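Local structure of regulatory protein of LacI family (Chloroflexus aggregans, 3BBL) at residues V37-L42 with N64-V69; D58-G63 with Q81-Q86. The protein probably acts as a DNA-binding transcriptional regulator of the LacI family, with a periplasmic-binding-protein-like core that is likely to sense a small effector molecule. All blocks are in the same frame, centred on the assembly; numbering follows the deposited sequence.

Contact 1: V37-L42 with N64-V69; sequences VNYFVL and NVDGFV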
loop_
_atom_site.group_PDB
_atom_site.type_symbol
_atom_site.label_atom_id
_atom_site.label_comp_id
_atom_site.label_asym_id
_atom_site.label_seq_id
_atom_site.Cartn_x
_atom_site.Cartn_y
_atom_site.Cartn_z
ATOM N N VAL A 37 16.095 -12.053 -16.026
ATOM C CA VAL A 37 17.181 -13.025 -16.070
ATOM C C VAL A 37 16.630 -14.439 -15.903
ATOM O O VAL A 37 17.318 -15.336 -15.414
ATOM C CB VAL A 37 18.240 -12.753 -14.972
ATOM C CG1 VAL A 37 18.944 -11.438 -15.250
ATOM C CG2 VAL A 37 17.583 -12.739 -13.596
ATOM N N ASN A 38 15.375 -14.617 -16.305
ATOM C CA ASN A 38 14.692 -15.907 -16.249
ATOM C C ASN A 38 14.464 -16.548 -14.883
ATOM O O ASN A 38 14.424 -17.774 -14.766
ATOM C CB ASN A 38 15.409 -16.905 -17.156
ATOM C CG ASN A 38 15.372 -16.491 -18.607
ATOM O OD1 ASN A 38 14.300 -16.384 -19.204
ATOM N ND2 ASN A 38 16.542 -16.245 -19.184
ATOM N N TYR A 39 14.312 -15.736 -13.848
ATOM C CA TYR A 39 14.047 -16.282 -12.524
ATOM C C TYR A 39 12.639 -15.881 -12.088
ATOM O O TYR A 39 12.066 -14.930 -12.618
ATOM C CB TYR A 39 15.064 -15.770 -11.500
ATOM C CG TYR A 39 16.382 -16.517 -11.470
ATOM C CD1 TYR A 39 17.363 -16.289 -12.431
ATOM C CD2 TYR A 39 16.655 -17.440 -10.460
ATOM C CE1 TYR A 39 18.585 -16.959 -12.387
ATOM C CE2 TYR A 39 17.872 -18.118 -10.407
ATOM C CZ TYR A 39 18.833 -17.872 -11.372
ATOM O OH TYR A 39 20.038 -18.539 -11.323
ATOM N N PHE A 40 12.075 -16.631 -11.148
ATOM C CA PHE A 40 10.754 -16.323 -10.616
ATOM C C PHE A 40 10.919 -16.177 -9.117
ATOM O O PHE A 40 11.806 -16.793 -8.519
ATOM C CB PHE A 40 9.741 -17.450 -10.864
ATOM C CG PHE A 40 9.318 -17.605 -12.298
ATOM C CD1 PHE A 40 10.084 -18.348 -13.188
ATOM C CD2 PHE A 40 8.140 -17.025 -12.753
ATOM C CE1 PHE A 40 9.684 -18.514 -14.510
ATOM C CE2 PHE A 40 7.731 -17.183 -14.074
ATOM C CZ PHE A 40 8.504 -17.931 -14.954
ATOM N N VAL A 41 10.074 -15.349 -8.513
ATOM C CA VAL A 41 10.097 -15.168 -7.073
ATOM C C VAL A 41 8.988 -16.071 -6.561
ATOM O O VAL A 41 7.870 -16.042 -7.067
ATOM C CB VAL A 41 9.785 -13.715 -6.661
ATOM C CG1 VAL A 41 9.694 -13.618 -5.140
ATOM C CG2 VAL A 41 10.865 -12.776 -7.195
ATOM N N LEU A 42 9.302 -16.892 -5.570
ATOM C CA LEU A 42 8.312 -17.786 -5.017
ATOM C C LEU A 42 7.927 -17.377 -3.604
ATOM O O LEU A 42 8.684 -17.594 -2.658
ATOM C CB LEU A 42 8.845 -19.213 -5.005
ATOM C CG LEU A 42 7.873 -20.267 -4.480
ATOM C CD1 LEU A 42 6.689 -20.380 -5.425
ATOM C CD2 LEU A 42 8.585 -21.605 -4.339
ATOM N N ASN A 64 12.877 -26.612 -4.504
ATOM C CA ASN A 64 12.008 -25.648 -5.168
ATOM C C ASN A 64 12.596 -24.243 -5.350
ATOM O O ASN A 64 12.075 -23.455 -6.137
ATOM C CB ASN A 64 10.668 -25.549 -4.424
ATOM C CG ASN A 64 9.820 -26.813 -4.568
ATOM O OD1 ASN A 64 10.208 -27.764 -5.255
ATOM N ND2 ASN A 64 8.654 -26.822 -3.920
ATOM N N VAL A 65 13.670 -23.929 -4.632
ATOM C CA VAL A 65 14.306 -22.619 -4.747
ATOM C C VAL A 65 15.815 -22.739 -4.665
ATOM O O VAL A 65 16.332 -23.670 -4.064
ATOM C CB VAL A 65 13.848 -21.658 -3.629
ATOM C CG1 VAL A 65 12.345 -21.469 -3.689
ATOM C CG2 VAL A 65 14.260 -22.200 -2.275
ATOM N N ASP A 66 16.518 -21.788 -5.268
ATOM C CA ASP A 66 17.972 -21.798 -5.255
ATOM C C ASP A 66 18.495 -20.806 -4.226
ATOM O O ASP A 66 19.679 -20.799 -3.905
ATOM C CB ASP A 66 18.517 -21.426 -6.636
ATOM C CG ASP A 66 17.832 -22.183 -7.750
ATOM O OD1 ASP A 66 17.617 -23.404 -7.598
ATOM O OD2 ASP A 66 17.510 -21.561 -8.778
ATOM N N GLY A 67 17.604 -19.969 -3.711
ATOM C CA GLY A 67 18.005 -18.971 -2.736
ATOM C C GLY A 67 16.824 -18.223 -2.143
ATOM O O GLY A 67 15.682 -18.364 -2.597
ATOM N N PHE A 68 17.105 -17.420 -1.124
ATOM C CA PHE A 68 16.079 -16.647 -0.442
ATOM C C PHE A 68 16.450 -15.179 -0.314
ATOM O O PHE A 68 17.621 -14.803 -0.337
ATOM C CB PHE A 68 15.881 -17.157 0.982
ATOM C CG PHE A 68 15.332 -18.541 1.078
ATOM C CD1 PHE A 68 13.974 -18.778 0.910
ATOM C CD2 PHE A 68 16.168 -19.606 1.401
ATOM C CE1 PHE A 68 13.448 -20.053 1.070
ATOM C CE2 PHE A 68 15.660 -20.885 1.564
ATOM C CZ PHE A 68 14.294 -21.113 1.399
ATOM N N VAL A 69 15.424 -14.355 -0.175
ATOM C CA VAL A 69 15.598 -12.939 0.071
ATOM C C VAL A 69 14.824 -12.799 1.379
ATOM O O VAL A 69 13.722 -13.337 1.505
ATOM C CB VAL A 69 14.965 -12.072 -1.016
ATOM C CG1 VAL A 69 14.965 -10.610 -0.571
ATOM C CG2 VAL A 69 15.759 -12.206 -2.309
#
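Leu42 carries the largest share of the contact: its methyl CD2 meets the methyl CG1 of Val65 at 3.8 Å, the two side chains crossing at about a right angle. With CB directed toward 64-69 and CG anti to the backbone N (chi1 -178°), the leucine brings CD2 up to the valine. The same methyl lies 4.3 Å from Asn64 O, at the start of that segment. Leu42 further packs on Met6 of its own chain and on Met6 of the second subunit, which places this apolar patch at the dimer interface.

The setting is the parallel sheet of a LacI-type N-terminal subdomain, a Rossmann-like alternation of strands and helices. Strand 40-43 is outermost within the chain, and strand 6-9 runs between it and strand 67-70, forming backbone hydrogen bonds with Phe40 and Leu42 on one side and with Asp66 on the other. The two strands are thus next-nearest neighbours, and the contact is made largely where the loop of 64-66 leads into strand 67-70. No hydrogen bond joins the segments, which meet past the intervening strand mainly through side chains; the CA atoms of Leu42 and Val65 are 7.7 Å apart.

At the other end Tyr39 turns its ring to Asp66, with CE2 3.8 Å from OD2. Ring and carboxylate planes stand almost perpendicular, 88° apart, and the oxygen approaches the ring obliquely. Neither polar group relies on the other: OD2 accepts a hydrogen bond from Phe5 N, OD1 is bonded to Ser4 OG, and Tyr39 OH is bonded to Glu259 OE2. Two bonds thus fix the carboxylate's rotation, while the phenol is tethered at its far end and its ring meets that of Phe5 edge-to-face; Tyr39 also packs on Val255 and Val258 of helix 243-258.

Contact 2: D58-G63 with Q81-Q86; sequences DLIRSG and QFLLKQ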
loop_
_atom_site.group_PDB
_atom_site.type_symbol
_atom_site.label_atom_id
_atom_site.label_comp_id
_atom_site.label_asym_id
_atom_site.label_seq_id
_atom_site.Cartn_x
_atom_site.Cartn_y
_atom_site.Cartn_z
ATOM N N ASP A 58 12.089 -26.899 4.698
ATOM C CA ASP A 58 11.321 -27.622 3.691
ATOM C C ASP A 58 11.650 -27.189 2.270
ATOM O O ASP A 58 11.890 -28.022 1.400
ATOM C CB ASP A 58 9.826 -27.423 3.927
ATOM C CG ASP A 58 9.353 -28.032 5.226
ATOM O OD1 ASP A 58 10.081 -27.927 6.234
ATOM O OD2 ASP A 58 8.246 -28.606 5.248
ATOM N N LEU A 59 11.658 -25.881 2.031
ATOM C CA LEU A 59 11.927 -25.363 0.697
ATOM C C LEU A 59 13.316 -25.694 0.171
ATOM O O LEU A 59 13.505 -25.854 -1.039
ATOM C CB LEU A 59 11.690 -23.849 0.660
ATOM C CG LEU A 59 10.220 -23.435 0.810
ATOM C CD1 LEU A 59 10.097 -21.926 0.846
ATOM C CD2 LEU A 59 9.413 -24.013 -0.335
ATOM N N ILE A 60 14.286 -25.807 1.070
ATOM C CA ILE A 60 15.644 -26.125 0.651
ATOM C C ILE A 60 15.764 -27.557 0.129
ATOM O O ILE A 60 16.248 -27.772 -0.986
ATOM C CB ILE A 60 16.655 -25.912 1.800
ATOM C CG1 ILE A 60 16.718 -24.424 2.164
ATOM C CG2 ILE A 60 18.033 -26.401 1.378
ATOM C CD1 ILE A 60 17.620 -24.106 3.336
ATOM N N ARG A 61 15.319 -28.539 0.905
ATOM C CA ARG A 61 15.437 -29.908 0.431
ATOM C C ARG A 61 14.415 -30.312 -0.612
ATOM O O ARG A 61 14.546 -31.367 -1.225
ATOM C CB ARG A 61 15.437 -30.899 1.595
ATOM C CG ARG A 61 14.430 -30.659 2.683
ATOM C CD ARG A 61 15.118 -30.908 4.014
ATOM N NE ARG A 61 14.190 -31.294 5.069
ATOM C CZ ARG A 61 14.524 -31.393 6.353
ATOM N NH1 ARG A 61 15.768 -31.133 6.748
ATOM N NH2 ARG A 61 13.610 -31.758 7.241
ATOM N N SER A 62 13.407 -29.477 -0.830
ATOM C CA SER A 62 12.408 -29.781 -1.847
ATOM C C SER A 62 13.003 -29.358 -3.191
ATOM O O SER A 62 12.482 -29.696 -4.251
ATOM C CB SER A 62 11.112 -29.005 -1.598
ATOM O OG SER A 62 11.238 -27.649 -1.995
ATOM N N GLY A 63 14.103 -28.612 -3.130
ATOM C CA GLY A 63 14.755 -28.142 -4.341
ATOM C C GLY A 63 13.928 -27.136 -5.124
ATOM O O GLY A 63 14.241 -26.828 -6.272
ATOM N N GLN A 81 20.730 -16.863 10.790
ATOM C CA GLN A 81 21.593 -17.805 11.488
ATOM C C GLN A 81 21.478 -19.167 10.805
ATOM O O GLN A 81 22.477 -19.795 10.448
ATOM C CB GLN A 81 21.134 -17.909 12.943
ATOM C CG GLN A 81 22.216 -18.210 13.954
ATOM C CD GLN A 81 21.649 -18.313 15.360
ATOM O OE1 GLN A 81 20.948 -17.409 15.831
ATOM N NE2 GLN A 81 21.946 -19.418 16.040
ATOM N N PHE A 82 20.239 -19.605 10.619
ATOM C CA PHE A 82 19.954 -20.885 9.988
ATOM C C PHE A 82 20.551 -21.017 8.591
ATOM O O PHE A 82 21.361 -21.906 8.341
ATOM C CB PHE A 82 18.444 -21.097 9.926
ATOM C CG PHE A 82 18.038 -22.340 9.195
ATOM C CD1 PHE A 82 18.375 -23.597 9.689
ATOM C CD2 PHE A 82 17.320 -22.255 8.007
ATOM C CE1 PHE A 82 18.001 -24.754 9.010
ATOM C CE2 PHE A 82 16.942 -23.403 7.319
ATOM C CZ PHE A 82 17.285 -24.657 7.822
ATOM N N LEU A 83 20.154 -20.134 7.681
ATOM C CA LEU A 83 20.652 -20.183 6.311
ATOM C C LEU A 83 22.170 -20.103 6.247
ATOM O O LEU A 83 22.788 -20.647 5.331
ATOM C CB LEU A 83 20.028 -19.057 5.478
ATOM C CG LEU A 83 18.498 -19.126 5.393
ATOM C CD1 LEU A 83 17.963 -17.941 4.612
ATOM C CD2 LEU A 83 18.085 -20.439 4.740
ATOM N N LEU A 84 22.774 -19.423 7.215
ATOM C CA LEU A 84 24.229 -19.307 7.246
ATOM C C LEU A 84 24.834 -20.668 7.560
ATOM O O LEU A 84 25.823 -21.077 6.951
ATOM C CB LEU A 84 24.673 -18.287 8.301
ATOM C CG LEU A 84 24.632 -16.819 7.883
ATOM C CD1 LEU A 84 24.946 -15.947 9.075
ATOM C CD2 LEU A 84 25.628 -16.579 6.760
ATOM N N LYS A 85 24.229 -21.366 8.516
ATOM C CA LYS A 85 24.695 -22.687 8.910
ATOM C C LYS A 85 24.554 -23.660 7.743
ATOM O O LYS A 85 25.468 -24.438 7.460
ATOM C CB LYS A 85 23.890 -23.193 10.111
ATOM C CG LYS A 85 24.072 -22.359 11.368
ATOM C CD LYS A 85 23.049 -22.729 12.442
ATOM C CE LYS A 85 23.176 -21.827 13.677
ATOM N NZ LYS A 85 22.076 -22.041 14.666
ATOM N N GLN A 86 23.415 -23.599 7.060
ATOM C CA GLN A 86 23.140 -24.475 5.927
ATOM C C GLN A 86 23.923 -24.104 4.672
ATOM O O GLN A 86 23.809 -24.774 3.646
ATOM C CB GLN A 86 21.651 -24.444 5.597
ATOM C CG GLN A 86 20.740 -24.672 6.785
ATOM C CD GLN A 86 20.872 -26.066 7.371
ATOM O OE1 GLN A 86 20.649 -27.061 6.681
ATOM N NE2 GLN A 86 21.232 -26.143 8.652
#
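Ile60 points the end of its side chain into the angle between Phe82 and Leu83, and a single methyl, CD1, makes both contacts: 4.1 Å to Phe82 CE2 and 4.0 Å to Leu83 CD2. Its CG1 is anti to the carbonyl carbon and the chain then runs extended (chi2 177°), carrying CD1 away from its own backbone toward 81-86. Against Phe82 the isoleucine lies in antiparallel fashion, the two side chains running alongside in opposite senses, and its methyl reaches the ring obliquely. Leu83 is met differently: its side chain crosses that of Ile60 at a slant and offers one methyl branch.

Both helices belong to the alternating strand-helix architecture of the N-terminal subdomain and pack on the same parallel sheet, with Phe68 of strand 67-70 touching Ile60 and Leu83 alike. The backbones stay well separated, the nearest CA pair, Ile60 and Gln86, being 9.3 Å apart, so the helices meet through long side chains. Phe82, with CG anti to its backbone N (chi1 175°), directs its ring toward helix 54-61, where it also touches Tyr56 and Arg57. One face of that ring is covered from its own segment by Gln86 CG, 3.5 Å above the plane and offset toward the rim.

Near the C-terminal end of helix 54-61, Ser62 OG donates to Leu59 O at 3.0 Å, from 44° out of the carbonyl plane, and is also bonded to Asn64 N. Gly63, with positive phi, then leaves the helical path.

Read from the N terminus, the chain lays down strand 6-9 and helix 23-36 before reaching strand 40-43. Helix 54-61 follows, and the turn after it enters strand 67-70, where contact 1 closes a loop that holds the whole of that helix. Contact 2 starts within this loop and closes beyond it, when helix 78-85 comes back beside helix 54-61; the two loops therefore cross. Contact 1 joins the sheet edge to a strand further in, and contact 2 joins neighbouring helices on the sheet. Their centres lie 14 Å apart, and Leu59 links them: its CD1 is 3.8 Å from Phe68 CE1, and its O is 3.9 Å from Val65 CG2.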